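Local coordinates for protein PHB depolymerase (PDB 2D81) that hydrolyses the ester bonds of the bacterial polyester polyhydroxybutyrate, using an alpha/beta hydrolase fold that is circularly permuted, at residues 28-33 against 80-85; 93-98 against 107-112; 189-194 against 206-211; 223-228 against 257-262. One frame throughout, in Å; residues are numbered along the deposited sequence.

Contact 1 of 4, residues 28-33 against 80-85; sequences LGVAYS and NQIASV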
loop_
_atom_site.group_PDB
_atom_site.type_symbol
_atom_site.label_atom_id
_atom_site.label_comp_id
_atom_site.label_asym_id
_atom_site.label_seq_id
_atom_site.Cartn_x
_atom_site.Cartn_y
_atom_site.Cartn_z
ATOM N N LEU A 28 -1.300 -6.418 4.335
ATOM C CA LEU A 28 -1.442 -7.347 3.213
ATOM C C LEU A 28 -0.178 -8.175 2.985
ATOM O O LEU A 28 -0.249 -9.384 2.752
ATOM C CB LEU A 28 -1.788 -6.580 1.935
ATOM C CG LEU A 28 -3.201 -5.998 1.872
ATOM C CD1 LEU A 28 -3.263 -4.879 0.838
ATOM C CD2 LEU A 28 -4.189 -7.110 1.531
ATOM N N GLY A 29 0.976 -7.517 3.052
ATOM C CA GLY A 29 2.241 -8.196 2.824
ATOM C C GLY A 29 2.525 -9.285 3.845
ATOM O O GLY A 29 3.233 -10.249 3.554
ATOM N N VAL A 30 1.969 -9.132 5.042
ATOM C CA VAL A 30 2.130 -10.129 6.096
ATOM C C VAL A 30 1.001 -11.161 6.087
ATOM O O VAL A 30 1.249 -12.363 5.950
ATOM C CB VAL A 30 2.197 -9.455 7.490
ATOM C CG1 VAL A 30 2.188 -10.506 8.592
ATOM C CG2 VAL A 30 3.453 -8.592 7.583
ATOM N N ALA A 31 -0.237 -10.696 6.233
ATOM C CA ALA A 31 -1.375 -11.603 6.372
ATOM C C ALA A 31 -1.582 -12.429 5.108
ATOM O O ALA A 31 -1.957 -13.604 5.176
ATOM C CB ALA A 31 -2.642 -10.815 6.700
ATOM N N TYR A 32 -1.332 -11.810 3.956
ATOM C CA TYR A 32 -1.429 -12.506 2.679
ATOM C C TYR A 32 -0.082 -12.562 1.959
ATOM O O TYR A 32 -0.001 -12.316 0.758
ATOM C CB TYR A 32 -2.462 -11.825 1.770
ATOM C CG TYR A 32 -3.899 -11.972 2.226
ATOM C CD1 TYR A 32 -4.452 -11.094 3.156
ATOM C CD2 TYR A 32 -4.712 -12.981 1.708
ATOM C CE1 TYR A 32 -5.781 -11.211 3.558
ATOM C CE2 TYR A 32 -6.046 -13.110 2.105
ATOM C CZ TYR A 32 -6.569 -12.223 3.028
ATOM O OH TYR A 32 -7.875 -12.346 3.427
ATOM N N SER A 33 0.975 -12.894 2.694
ATOM C CA SER A 33 2.303 -12.972 2.100
ATOM C C SER A 33 2.345 -13.975 0.947
ATOM O O SER A 33 3.202 -13.880 0.072
ATOM C CB SER A 33 3.343 -13.344 3.163
ATOM O OG SER A 33 3.063 -14.598 3.761
ATOM N N ASN A 80 -2.108 -19.655 10.437
ATOM C CA ASN A 80 -3.530 -19.665 10.746
ATOM C C ASN A 80 -4.195 -18.338 10.401
ATOM O O ASN A 80 -4.773 -18.205 9.323
ATOM C CB ASN A 80 -3.748 -20.006 12.224
ATOM C CG ASN A 80 -3.512 -21.474 12.517
ATOM O OD1 ASN A 80 -4.172 -22.345 11.947
ATOM N ND2 ASN A 80 -2.568 -21.760 13.407
ATOM N N GLN A 81 -4.119 -17.361 11.303
ATOM C CA GLN A 81 -4.731 -16.058 11.048
ATOM C C GLN A 81 -3.966 -15.240 10.010
ATOM O O GLN A 81 -4.503 -14.287 9.444
ATOM C CB GLN A 81 -4.852 -15.249 12.345
ATOM C CG GLN A 81 -5.771 -15.878 13.375
ATOM C CD GLN A 81 -5.007 -16.579 14.475
ATOM O OE1 GLN A 81 -4.020 -17.268 14.219
ATOM N NE2 GLN A 81 -5.467 -16.416 15.711
ATOM N N ILE A 82 -2.711 -15.608 9.768
ATOM C CA ILE A 82 -1.948 -15.033 8.665
ATOM C C ILE A 82 -1.166 -16.134 7.961
ATOM O O ILE A 82 -0.983 -17.222 8.509
ATOM C CB ILE A 82 -0.947 -13.952 9.152
ATOM C CG1 ILE A 82 0.074 -14.568 10.111
ATOM C CG2 ILE A 82 -1.700 -12.808 9.823
ATOM C CD1 ILE A 82 1.152 -13.597 10.559
ATOM N N ALA A 83 -0.709 -15.854 6.744
ATOM C CA ALA A 83 0.125 -16.806 6.020
ATOM C C ALA A 83 1.427 -17.019 6.789
ATOM O O ALA A 83 1.854 -16.150 7.547
ATOM C CB ALA A 83 0.420 -16.282 4.616
ATOM N N SER A 84 2.052 -18.175 6.591
ATOM C CA SER A 84 3.289 -18.498 7.297
ATOM C C SER A 84 4.310 -17.371 7.182
ATOM O O SER A 84 4.606 -16.899 6.085
ATOM C CB SER A 84 3.897 -19.786 6.740
ATOM O OG SER A 84 5.158 -20.041 7.333
ATOM N N VAL A 85 4.845 -16.938 8.321
ATOM C CA VAL A 85 5.837 -15.872 8.322
ATOM C C VAL A 85 7.154 -16.315 7.693
ATOM O O VAL A 85 8.016 -15.488 7.399
ATOM C CB VAL A 85 6.106 -15.352 9.751
ATOM C CG1 VAL A 85 4.848 -14.706 10.307
ATOM C CG2 VAL A 85 6.564 -16.487 10.650
HETATM O O HOH W 1 3.338 -14.022 6.356
#
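Ala31, in the last turn of helix 20-31, lies against Ile82 with their CA atoms 4.2 Å apart. Segment 80-85 is irregular loop, and one direct backbone hydrogen bond joins it to the helix end. Ala83 N donates a hydrogen bond to Ala31 O at 3.0 Å. The N-H points fairly straight at the oxygen, at 159°, but the donor stands above the carbonyl plane. Tyr32 is the first residue to leave helical geometry, so the bond uses a carbonyl where the helix runs out.

A water forms a second link. It is hydrogen-bonded to Val30 O at 2.7 Å and to Ala83 O at 2.9 Å, and also to Ser33 OG at 2.7 Å. Ser33 OG also bonds to Asn87 ND2, so the hydroxyl has two polar partners. It sits close to the methyl of Ala83, with OG to CB at 3.2 Å.

The apolar part of the contact belongs to Ile82. Its CG1 branch lies between the backbone N and the carbonyl carbon, at chi1 62°, and carries CD1 to Val30. There CD1 meets Val30 CG1 at 3.8 Å, the two chains crossing at a slant. The other branch, CG2, rests on CA and CB of Ala31.

The surrounding elements close the contact in. Met74 of helix 68-77 packs on Val30, and Trp77 of the same helix packs on Ile82. Met303 of helix 301-314 touches Ala31. The contact thus ties the C-terminal end of helix 20-31 to the loop that leads from helix 68-77 to strand 92-98.

Contact 2 of 4, residues 93-98 against 107-112; sequences IYMWTG and NVMNQL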
loop_
_atom_site.group_PDB
_atom_site.type_symbol
_atom_site.label_atom_id
_atom_site.label_comp_id
_atom_site.label_asym_id
_atom_site.label_seq_id
_atom_site.Cartn_x
_atom_site.Cartn_y
_atom_site.Cartn_z
ATOM N N ILE A 93 11.422 -6.260 0.395
ATOM C CA ILE A 93 10.698 -5.294 1.209
ATOM C C ILE A 93 11.354 -3.928 1.109
ATOM O O ILE A 93 12.541 -3.771 1.404
ATOM C CB ILE A 93 10.652 -5.736 2.689
ATOM C CG1 ILE A 93 9.963 -7.098 2.797
ATOM C CG2 ILE A 93 9.901 -4.700 3.526
ATOM C CD1 ILE A 93 9.941 -7.672 4.199
ATOM N N TYR A 94 10.569 -2.951 0.667
ATOM C CA TYR A 94 11.024 -1.576 0.522
ATOM C C TYR A 94 10.346 -0.709 1.577
ATOM O O TYR A 94 9.140 -0.807 1.784
ATOM C CB TYR A 94 10.673 -1.050 -0.873
ATOM C CG TYR A 94 10.929 0.432 -1.046
ATOM C CD1 TYR A 94 12.188 0.907 -1.404
ATOM C CD2 TYR A 94 9.913 1.360 -0.819
ATOM C CE1 TYR A 94 12.430 2.272 -1.532
ATOM C CE2 TYR A 94 10.145 2.726 -0.941
ATOM C CZ TYR A 94 11.405 3.173 -1.297
ATOM O OH TYR A 94 11.638 4.521 -1.409
ATOM N N MET A 95 11.127 0.135 2.243
ATOM C CA MET A 95 10.596 1.033 3.265
ATOM C C MET A 95 11.163 2.437 3.096
ATOM O O MET A 95 12.346 2.602 2.796
ATOM C CB MET A 95 10.928 0.500 4.661
ATOM C CG MET A 95 10.143 -0.746 5.031
ATOM S SD MET A 95 10.673 -1.461 6.593
ATOM C CE MET A 95 12.053 -2.451 6.024
ATOM N N TRP A 96 10.314 3.444 3.282
ATOM C CA TRP A 96 10.715 4.838 3.103
ATOM C C TRP A 96 10.119 5.725 4.180
ATOM O O TRP A 96 8.973 5.543 4.587
ATOM C CB TRP A 96 10.259 5.361 1.736
ATOM C CG TRP A 96 10.583 6.819 1.515
ATOM C CD1 TRP A 96 11.758 7.336 1.042
ATOM C CD2 TRP A 96 9.735 7.944 1.793
ATOM N NE1 TRP A 96 11.695 8.708 1.012
ATOM C CE2 TRP A 96 10.466 9.109 1.466
ATOM C CE3 TRP A 96 8.429 8.081 2.289
ATOM C CZ2 TRP A 96 9.933 10.397 1.615
ATOM C CZ3 TRP A 96 7.900 9.365 2.439
ATOM C CH2 TRP A 96 8.654 10.505 2.101
ATOM N N THR A 97 10.904 6.693 4.633
ATOM C CA THR A 97 10.379 7.750 5.476
ATOM C C THR A 97 11.048 9.071 5.126
ATOM O O THR A 97 12.202 9.100 4.689
ATOM C CB THR A 97 10.616 7.442 6.967
ATOM O OG1 THR A 97 10.046 8.488 7.766
ATOM C CG2 THR A 97 12.105 7.335 7.259
ATOM N N GLY A 98 10.314 10.163 5.301
ATOM C CA GLY A 98 10.938 11.473 5.280
ATOM C C GLY A 98 11.511 11.739 6.660
ATOM O O GLY A 98 10.922 11.335 7.660
ATOM N N ASN A 107 10.819 7.297 13.650
ATOM C CA ASN A 107 10.824 6.432 14.824
ATOM C C ASN A 107 9.779 5.321 14.698
ATOM O O ASN A 107 9.978 4.212 15.188
ATOM C CB ASN A 107 10.573 7.260 16.091
ATOM C CG ASN A 107 11.723 8.206 16.413
ATOM O OD1 ASN A 107 11.527 9.247 17.042
ATOM N ND2 ASN A 107 12.929 7.842 15.995
ATOM N N VAL A 108 8.668 5.621 14.031
ATOM C CA VAL A 108 7.629 4.623 13.807
ATOM C C VAL A 108 8.032 3.677 12.683
ATOM O O VAL A 108 7.934 2.459 12.823
ATOM C CB VAL A 108 6.282 5.290 13.453
ATOM C CG1 VAL A 108 5.226 4.229 13.160
ATOM C CG2 VAL A 108 5.832 6.180 14.610
ATOM N N MET A 109 8.494 4.231 11.569
ATOM C CA MET A 109 8.947 3.385 10.471
ATOM C C MET A 109 10.114 2.488 10.872
ATOM O O MET A 109 10.217 1.356 10.403
ATOM C CB MET A 109 9.324 4.237 9.255
ATOM C CG MET A 109 8.151 4.536 8.332
ATOM S SD MET A 109 7.430 3.022 7.614
ATOM C CE MET A 109 8.736 2.555 6.465
ATOM N N ASN A 110 10.983 2.976 11.751
ATOM C CA ASN A 110 12.110 2.167 12.199
ATOM C C ASN A 110 11.644 0.937 12.974
ATOM O O ASN A 110 12.282 -0.113 12.911
ATOM C CB ASN A 110 13.056 2.985 13.079
ATOM C CG ASN A 110 14.278 2.191 13.509
ATOM O OD1 ASN A 110 15.146 1.865 12.691
ATOM N ND2 ASN A 110 14.347 1.864 14.793
ATOM N N GLN A 111 10.542 1.067 13.710
ATOM C CA GLN A 111 9.997 -0.070 14.447
ATOM C C GLN A 111 9.429 -1.127 13.503
ATOM O O GLN A 111 9.502 -2.323 13.785
ATOM C CB GLN A 111 8.902 0.380 15.422
ATOM C CG GLN A 111 9.396 1.167 16.633
ATOM C CD GLN A 111 10.339 0.368 17.513
ATOM O OE1 GLN A 111 11.521 0.223 17.206
ATOM N NE2 GLN A 111 9.813 -0.164 18.615
ATOM N N LEU A 112 8.852 -0.689 12.387
ATOM C CA LEU A 112 8.435 -1.628 11.352
ATOM C C LEU A 112 9.644 -2.385 10.815
ATOM O O LEU A 112 9.586 -3.600 10.616
ATOM C CB LEU A 112 7.737 -0.896 10.202
ATOM C CG LEU A 112 7.413 -1.744 8.964
ATOM C CD1 LEU A 112 6.436 -2.859 9.317
ATOM C CD2 LEU A 112 6.808 -0.842 7.893
#
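Met95 and Met109 meet in the core of a beta-alpha-beta unit made by strand 92-98, helix 106-116 and strand 125-130. The helix packs against the sheet and runs almost antiparallel to the strand, at 167°, with the two axes 8.7 Å apart. This is the usual arrangement of strand and helix in an alpha/beta hydrolase fold. No hydrogen bond crosses between the two segments; the contact is van der Waals packing.

Met109 reaches from the helix toward the strand. Its chain is bent at chi2 (-62°) and again at chi3, which brings the terminal methyl CE in against the strand. CE lies 3.5 Å from Met95 CB. It also touches the strand backbone, at 3.5 Å from Trp96 O. Nearer the helix, Met109 CG lies beside Thr97 CB at 4.0 Å.

Met95 comes the other way. Its CB points toward the helix, and its chain slants across that of Met109. The chain then bends at chi3 and sets its sulfur beside Leu112, one turn further along the helix from Met109.

Thr97 turns its CB toward the helix, while its hydroxyl bonds to Gly98 O. Trp96 points away from the helix, where its NE1 bonds to Thr130 OG1 and its ring meets that of Tyr162. On the helix side, neighbouring strands close the core: Val42 touches Met109 and Leu112, and Tyr127 touches both methionines. At the far end of the contact, Met95 SD lies 4.0 Å from CG of Leu112 and only slightly farther from its CD2 methyl.

Contact 3 of 4, residues 189-194 against 206-211; sequences LSFAQS and GYLYVP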
loop_
_atom_site.group_PDB
_atom_site.type_symbol
_atom_site.label_atom_id
_atom_site.label_comp_id
_atom_site.label_asym_id
_atom_site.label_seq_id
_atom_site.Cartn_x
_atom_site.Cartn_y
_atom_site.Cartn_z
ATOM N N LEU A 189 -8.577 2.292 -16.093
ATOM C CA LEU A 189 -9.906 1.700 -16.127
ATOM C C LEU A 189 -10.568 1.886 -14.765
ATOM O O LEU A 189 -9.887 1.984 -13.743
ATOM C CB LEU A 189 -9.808 0.206 -16.456
ATOM C CG LEU A 189 -9.101 -0.190 -17.758
ATOM C CD1 LEU A 189 -9.016 -1.706 -17.849
ATOM C CD2 LEU A 189 -9.857 0.374 -18.951
ATOM N N SER A 190 -11.894 1.946 -14.758
ATOM C CA SER A 190 -12.650 1.948 -13.513
ATOM C C SER A 190 -13.439 0.651 -13.405
ATOM O O SER A 190 -13.829 0.068 -14.416
ATOM C CB SER A 190 -13.603 3.143 -13.470
ATOM O OG SER A 190 -14.553 3.071 -14.516
ATOM N N PHE A 191 -13.666 0.198 -12.177
ATOM C CA PHE A 191 -14.442 -1.017 -11.955
ATOM C C PHE A 191 -15.218 -0.915 -10.649
ATOM O O PHE A 191 -14.855 -0.141 -9.760
ATOM C CB PHE A 191 -13.512 -2.237 -11.930
ATOM C CG PHE A 191 -12.602 -2.289 -10.734
ATOM C CD1 PHE A 191 -13.012 -2.911 -9.558
ATOM C CD2 PHE A 191 -11.342 -1.705 -10.778
ATOM C CE1 PHE A 191 -12.178 -2.950 -8.440
ATOM C CE2 PHE A 191 -10.500 -1.738 -9.665
ATOM C CZ PHE A 191 -10.920 -2.362 -8.495
ATOM N N ALA A 192 -16.294 -1.686 -10.537
ATOM C CA ALA A 192 -17.113 -1.658 -9.330
ATOM C C ALA A 192 -16.451 -2.431 -8.196
ATOM O O ALA A 192 -16.185 -3.628 -8.322
ATOM C CB ALA A 192 -18.491 -2.244 -9.623
ATOM N N GLN A 193 -16.176 -1.745 -7.088
ATOM C CA GLN A 193 -15.784 -2.431 -5.861
ATOM C C GLN A 193 -17.045 -2.924 -5.166
ATOM O O GLN A 193 -17.449 -2.410 -4.122
ATOM C CB GLN A 193 -15.004 -1.490 -4.939
ATOM C CG GLN A 193 -13.736 -0.943 -5.572
ATOM C CD GLN A 193 -12.873 -0.181 -4.588
ATOM O OE1 GLN A 193 -13.378 0.554 -3.734
ATOM N NE2 GLN A 193 -11.564 -0.340 -4.710
ATOM N N SER A 194 -17.670 -3.924 -5.779
ATOM C CA SER A 194 -18.925 -4.474 -5.291
ATOM C C SER A 194 -18.720 -5.929 -4.897
ATOM O O SER A 194 -17.740 -6.553 -5.294
ATOM C CB SER A 194 -19.985 -4.397 -6.384
ATOM O OG SER A 194 -19.578 -5.157 -7.507
ATOM N N GLY A 206 -13.309 1.384 -8.038
ATOM C CA GLY A 206 -11.858 1.357 -7.968
ATOM C C GLY A 206 -11.251 1.591 -9.339
ATOM O O GLY A 206 -11.973 1.665 -10.336
ATOM N N TYR A 207 -9.928 1.703 -9.396
ATOM C CA TYR A 207 -9.249 1.986 -10.656
ATOM C C TYR A 207 -8.028 1.100 -10.855
ATOM O O TYR A 207 -7.490 0.540 -9.898
ATOM C CB TYR A 207 -8.826 3.456 -10.709
ATOM C CG TYR A 207 -9.986 4.414 -10.624
ATOM C CD1 TYR A 207 -10.548 4.755 -9.392
ATOM C CD2 TYR A 207 -10.558 4.944 -11.778
ATOM C CE1 TYR A 207 -11.653 5.597 -9.319
ATOM C CE2 TYR A 207 -11.662 5.785 -11.714
ATOM C CZ TYR A 207 -12.205 6.106 -10.484
ATOM O OH TYR A 207 -13.310 6.920 -10.423
ATOM N N LEU A 208 -7.599 0.966 -12.107
ATOM C CA LEU A 208 -6.343 0.292 -12.412
ATOM C C LEU A 208 -5.742 0.859 -13.685
ATOM O O LEU A 208 -6.460 1.152 -14.645
ATOM C CB LEU A 208 -6.549 -1.224 -12.571
ATOM C CG LEU A 208 -7.470 -1.740 -13.683
ATOM C CD1 LEU A 208 -7.130 -3.194 -13.999
ATOM C CD2 LEU A 208 -8.920 -1.608 -13.257
ATOM N N TYR A 209 -4.422 1.025 -13.688
ATOM C CA TYR A 209 -3.727 1.441 -14.895
ATOM C C TYR A 209 -3.250 0.225 -15.670
ATOM O O TYR A 209 -2.544 -0.628 -15.127
ATOM C CB TYR A 209 -2.521 2.323 -14.568
ATOM C CG TYR A 209 -1.785 2.724 -15.820
ATOM C CD1 TYR A 209 -2.382 3.570 -16.753
ATOM C CD2 TYR A 209 -0.542 2.176 -16.128
ATOM C CE1 TYR A 209 -1.765 3.853 -17.969
ATOM C CE2 TYR A 209 0.088 2.452 -17.344
ATOM C CZ TYR A 209 -0.536 3.290 -18.258
ATOM O OH TYR A 209 0.059 3.554 -19.468
ATOM N N VAL A 210 -3.636 0.154 -16.941
ATOM C CA VAL A 210 -3.275 -0.975 -17.791
ATOM C C VAL A 210 -2.476 -0.506 -19.003
ATOM O O VAL A 210 -3.020 0.141 -19.899
ATOM C CB VAL A 210 -4.534 -1.724 -18.298
ATOM C CG1 VAL A 210 -4.127 -2.881 -19.202
ATOM C CG2 VAL A 210 -5.347 -2.243 -17.117
ATOM N N PRO A 211 -1.170 -0.818 -19.041
ATOM C CA PRO A 211 -0.322 -0.416 -20.170
ATOM C C PRO A 211 -0.848 -1.065 -21.446
ATOM O O PRO A 211 -1.535 -2.082 -21.385
ATOM C CB PRO A 211 1.052 -0.965 -19.784
ATOM C CG PRO A 211 1.015 -0.957 -18.284
ATOM C CD PRO A 211 -0.370 -1.479 -17.996
#
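The ring of Phe191 folds back over the backbone of Gly206, its own partner across the strands. Gly206 CA stands over one face of the ring, 4.0 Å from the centroid, in a CH-pi contact. Phe191 CG lies between its backbone N and carbonyl carbon, at chi1 69°, and this turn brings the ring across the neighbouring strand. A CB on residue 206 would clash with the ring, so the missing side chain makes the arrangement possible. Leu208 packs beside the ring, with its CD2 3.5 Å from Phe191 CD2. The two side chains meet at about a right angle. With an alanine in place of Phe191, the ring over Gly206 CA and its contact with Leu208 CD2 would be gone, which is likely to open a gap beside the sheet.

Four backbone bonds join the antiparallel strands. Phe191 and Gly206 bond both ways, with Gly206 N to Phe191 O at 2.8 Å. Leu189 and Leu208 form the other hydrogen-bonded pair. Between them, Ser190 and Tyr207 are a non-hydrogen-bonded pair, and Ser190 CB lies 3.7 Å from Tyr207 CE2. On the side of Phe191 and Leu208, Leu189 CD1 meets Val210 CG2.

Phe191 also touches Leu259 and, on helix 301-314, Gln309. Strands 187-192 and 205-210 form the antiparallel margin of the mixed central sheet of this alpha/beta hydrolase fold.

Contact 4 of 4, residues 223-228 against 257-262; sequences LHVALH and IILYPQ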
loop_
_atom_site.group_PDB
_atom_site.type_symbol
_atom_site.label_atom_id
_atom_site.label_comp_id
_atom_site.label_asym_id
_atom_site.label_seq_id
_atom_site.Cartn_x
_atom_site.Cartn_y
_atom_site.Cartn_z
ATOM N N LEU A 223 1.654 -7.400 -11.518
ATOM C CA LEU A 223 0.634 -6.593 -10.861
ATOM C C LEU A 223 1.163 -5.985 -9.566
ATOM O O LEU A 223 1.625 -6.701 -8.675
ATOM C CB LEU A 223 -0.596 -7.449 -10.552
ATOM C CG LEU A 223 -1.702 -6.799 -9.709
ATOM C CD1 LEU A 223 -2.343 -5.645 -10.467
ATOM C CD2 LEU A 223 -2.753 -7.848 -9.366
ATOM N N HIS A 224 1.092 -4.663 -9.472
ATOM C CA HIS A 224 1.392 -3.962 -8.229
ATOM C C HIS A 224 0.136 -3.245 -7.752
ATOM O O HIS A 224 -0.515 -2.532 -8.520
ATOM C CB HIS A 224 2.508 -2.935 -8.447
ATOM C CG HIS A 224 2.972 -2.268 -7.189
ATOM N ND1 HIS A 224 3.746 -2.912 -6.247
ATOM C CD2 HIS A 224 2.761 -1.018 -6.711
ATOM C CE1 HIS A 224 3.992 -2.088 -5.245
ATOM N NE2 HIS A 224 3.405 -0.932 -5.502
ATOM N N VAL A 225 -0.200 -3.443 -6.483
ATOM C CA VAL A 225 -1.319 -2.749 -5.862
ATOM C C VAL A 225 -0.774 -1.540 -5.108
ATOM O O VAL A 225 0.089 -1.682 -4.242
ATOM C CB VAL A 225 -2.054 -3.680 -4.870
ATOM C CG1 VAL A 225 -3.256 -2.964 -4.262
ATOM C CG2 VAL A 225 -2.496 -4.949 -5.586
ATOM N N ALA A 226 -1.267 -0.355 -5.451
ATOM C CA ALA A 226 -0.812 0.876 -4.808
ATOM C C ALA A 226 -1.937 1.507 -3.989
ATOM O O ALA A 226 -3.013 1.796 -4.516
ATOM C CB ALA A 226 -0.312 1.863 -5.862
ATOM N N LEU A 227 -1.680 1.724 -2.703
ATOM C CA LEU A 227 -2.714 2.181 -1.777
ATOM C C LEU A 227 -2.528 3.630 -1.324
ATOM O O LEU A 227 -1.534 3.968 -0.684
ATOM C CB LEU A 227 -2.749 1.265 -0.550
ATOM C CG LEU A 227 -3.045 -0.212 -0.819
ATOM C CD1 LEU A 227 -2.852 -1.007 0.464
ATOM C CD2 LEU A 227 -4.463 -0.378 -1.348
ATOM N N HIS A 228 -3.502 4.476 -1.649
ATOM C CA HIS A 228 -3.505 5.865 -1.198
ATOM C C HIS A 228 -3.603 5.945 0.327
ATOM O O HIS A 228 -3.967 4.968 0.991
ATOM C CB HIS A 228 -4.682 6.615 -1.843
ATOM C CG HIS A 228 -6.028 6.171 -1.354
ATOM N ND1 HIS A 228 -6.532 6.541 -0.126
ATOM C CD2 HIS A 228 -6.970 5.382 -1.924
ATOM C CE1 HIS A 228 -7.726 6.000 0.040
ATOM N NE2 HIS A 228 -8.015 5.291 -1.036
ATOM N N ILE A 257 0.608 -3.962 -14.529
ATOM C CA ILE A 257 -0.651 -3.310 -14.196
ATOM C C ILE A 257 -0.552 -2.750 -12.775
ATOM O O ILE A 257 -0.002 -3.398 -11.885
ATOM C CB ILE A 257 -1.826 -4.316 -14.277
ATOM C CG1 ILE A 257 -2.000 -4.789 -15.725
ATOM C CG2 ILE A 257 -3.109 -3.679 -13.761
ATOM C CD1 ILE A 257 -3.071 -5.862 -15.900
ATOM N N ILE A 258 -1.058 -1.539 -12.569
ATOM C CA ILE A 258 -1.137 -0.978 -11.224
ATOM C C ILE A 258 -2.601 -0.920 -10.806
ATOM O O ILE A 258 -3.408 -0.249 -11.448
ATOM C CB ILE A 258 -0.564 0.461 -11.154
ATOM C CG1 ILE A 258 0.833 0.524 -11.782
ATOM C CG2 ILE A 258 -0.509 0.917 -9.703
ATOM C CD1 ILE A 258 1.896 -0.288 -11.057
ATOM N N LEU A 259 -2.944 -1.628 -9.733
ATOM C CA LEU A 259 -4.305 -1.599 -9.203
ATOM C C LEU A 259 -4.407 -0.552 -8.102
ATOM O O LEU A 259 -3.583 -0.527 -7.185
ATOM C CB LEU A 259 -4.686 -2.972 -8.643
ATOM C CG LEU A 259 -6.000 -3.082 -7.860
ATOM C CD1 LEU A 259 -7.186 -2.788 -8.778
ATOM C CD2 LEU A 259 -6.122 -4.483 -7.268
ATOM N N TYR A 260 -5.411 0.315 -8.206
ATOM C CA TYR A 260 -5.620 1.379 -7.223
ATOM C C TYR A 260 -6.968 1.253 -6.514
ATOM O O TYR A 260 -7.950 1.868 -6.932
ATOM C CB TYR A 260 -5.574 2.767 -7.883
ATOM C CG TYR A 260 -4.263 3.158 -8.526
ATOM C CD1 TYR A 260 -4.029 2.927 -9.886
ATOM C CD2 TYR A 260 -3.268 3.792 -7.785
ATOM C CE1 TYR A 260 -2.832 3.326 -10.489
ATOM C CE2 TYR A 260 -2.069 4.192 -8.377
ATOM C CZ TYR A 260 -1.859 3.956 -9.726
ATOM O OH TYR A 260 -0.675 4.351 -10.309
ATOM N N PRO A 261 -7.041 0.453 -5.439
ATOM C CA PRO A 261 -8.316 0.314 -4.722
ATOM C C PRO A 261 -8.633 1.658 -4.063
ATOM O O PRO A 261 -7.726 2.440 -3.791
ATOM C CB PRO A 261 -8.019 -0.773 -3.686
ATOM C CG PRO A 261 -6.872 -1.552 -4.311
ATOM C CD PRO A 261 -6.022 -0.458 -4.889
ATOM N N GLN A 262 -9.909 1.930 -3.799
ATOM C CA GLN A 262 -10.287 3.227 -3.240
ATOM C C GLN A 262 -11.063 3.106 -1.936
ATOM O O GLN A 262 -12.061 2.392 -1.866
ATOM C CB GLN A 262 -11.132 4.019 -4.243
ATOM C CG GLN A 262 -10.457 4.298 -5.587
ATOM C CD GLN A 262 -9.194 5.124 -5.453
ATOM O OE1 GLN A 262 -9.161 6.122 -4.736
ATOM N NE2 GLN A 262 -8.148 4.718 -6.160
HETATM O O HOH W 2 -5.129 3.443 -3.939
#
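Leu223 to Val225 pair in parallel with Ile257 to Leu259, and the strand axes are 4.6 Å apart at 31°. Three backbone bonds join them: His224 N to Ile257 O, Leu259 N to His224 O and Ala226 N to Leu259 O, each 2.9 Å. Beyond the last, a water bridges the parting chains. It donates to Ala226 O and Pro261 O and accepts from His228 N at 3.0 Å.

On one face Val225 and Leu259 lie side by side, CG2 to CD2 at 4.0 Å. Val225 CG1 touches Pro261 CD, the two side chains crossing at about a right angle. On the other face Ala226 CB packs between Ile258 CG2 and Tyr260 CE2.

Gln262 curls back, bent at chi2 (-61°), and its NE2 bonds to Tyr260 O at 3.0 Å. Its OE1 accepts from Tyr234 N and lies 3.6 Å from His228 CD2. A leucine here would probably leave Tyr260 O and Tyr234 N without these partners. His228 NE2 bonds to Ala263 N.

Helix 301-314 packs on Leu223, Val225 and Leu259, and helix 247-251 on the opposite face against Ala226 and Ile258. These are adjacent parallel strands of the central alpha/beta hydrolase sheet, and strand 13-18 flanks 221-227.

The contacts follow one another along the chain, each closing before the next opens. Contacts 2, 3 and 4 reach the mixed central sheet. Contact 2 lies toward one margin and contact 3 at the other, their centres about 29 Å apart and on opposite sides of the chain's centre. Contacts 3 and 4 are neighbours, with centres about 9 Å apart; strands 205-210 and 256-260 adjoin, and Tyr207 O lies 2.7 Å from Tyr260 N, a probable hydrogen bond. Contact 1 sits at a helix end and touches contact 4 through Leu28 and Leu227. The bound trimer lies about 10 Å from the Met109 side chain and about 9 Å from that of His228.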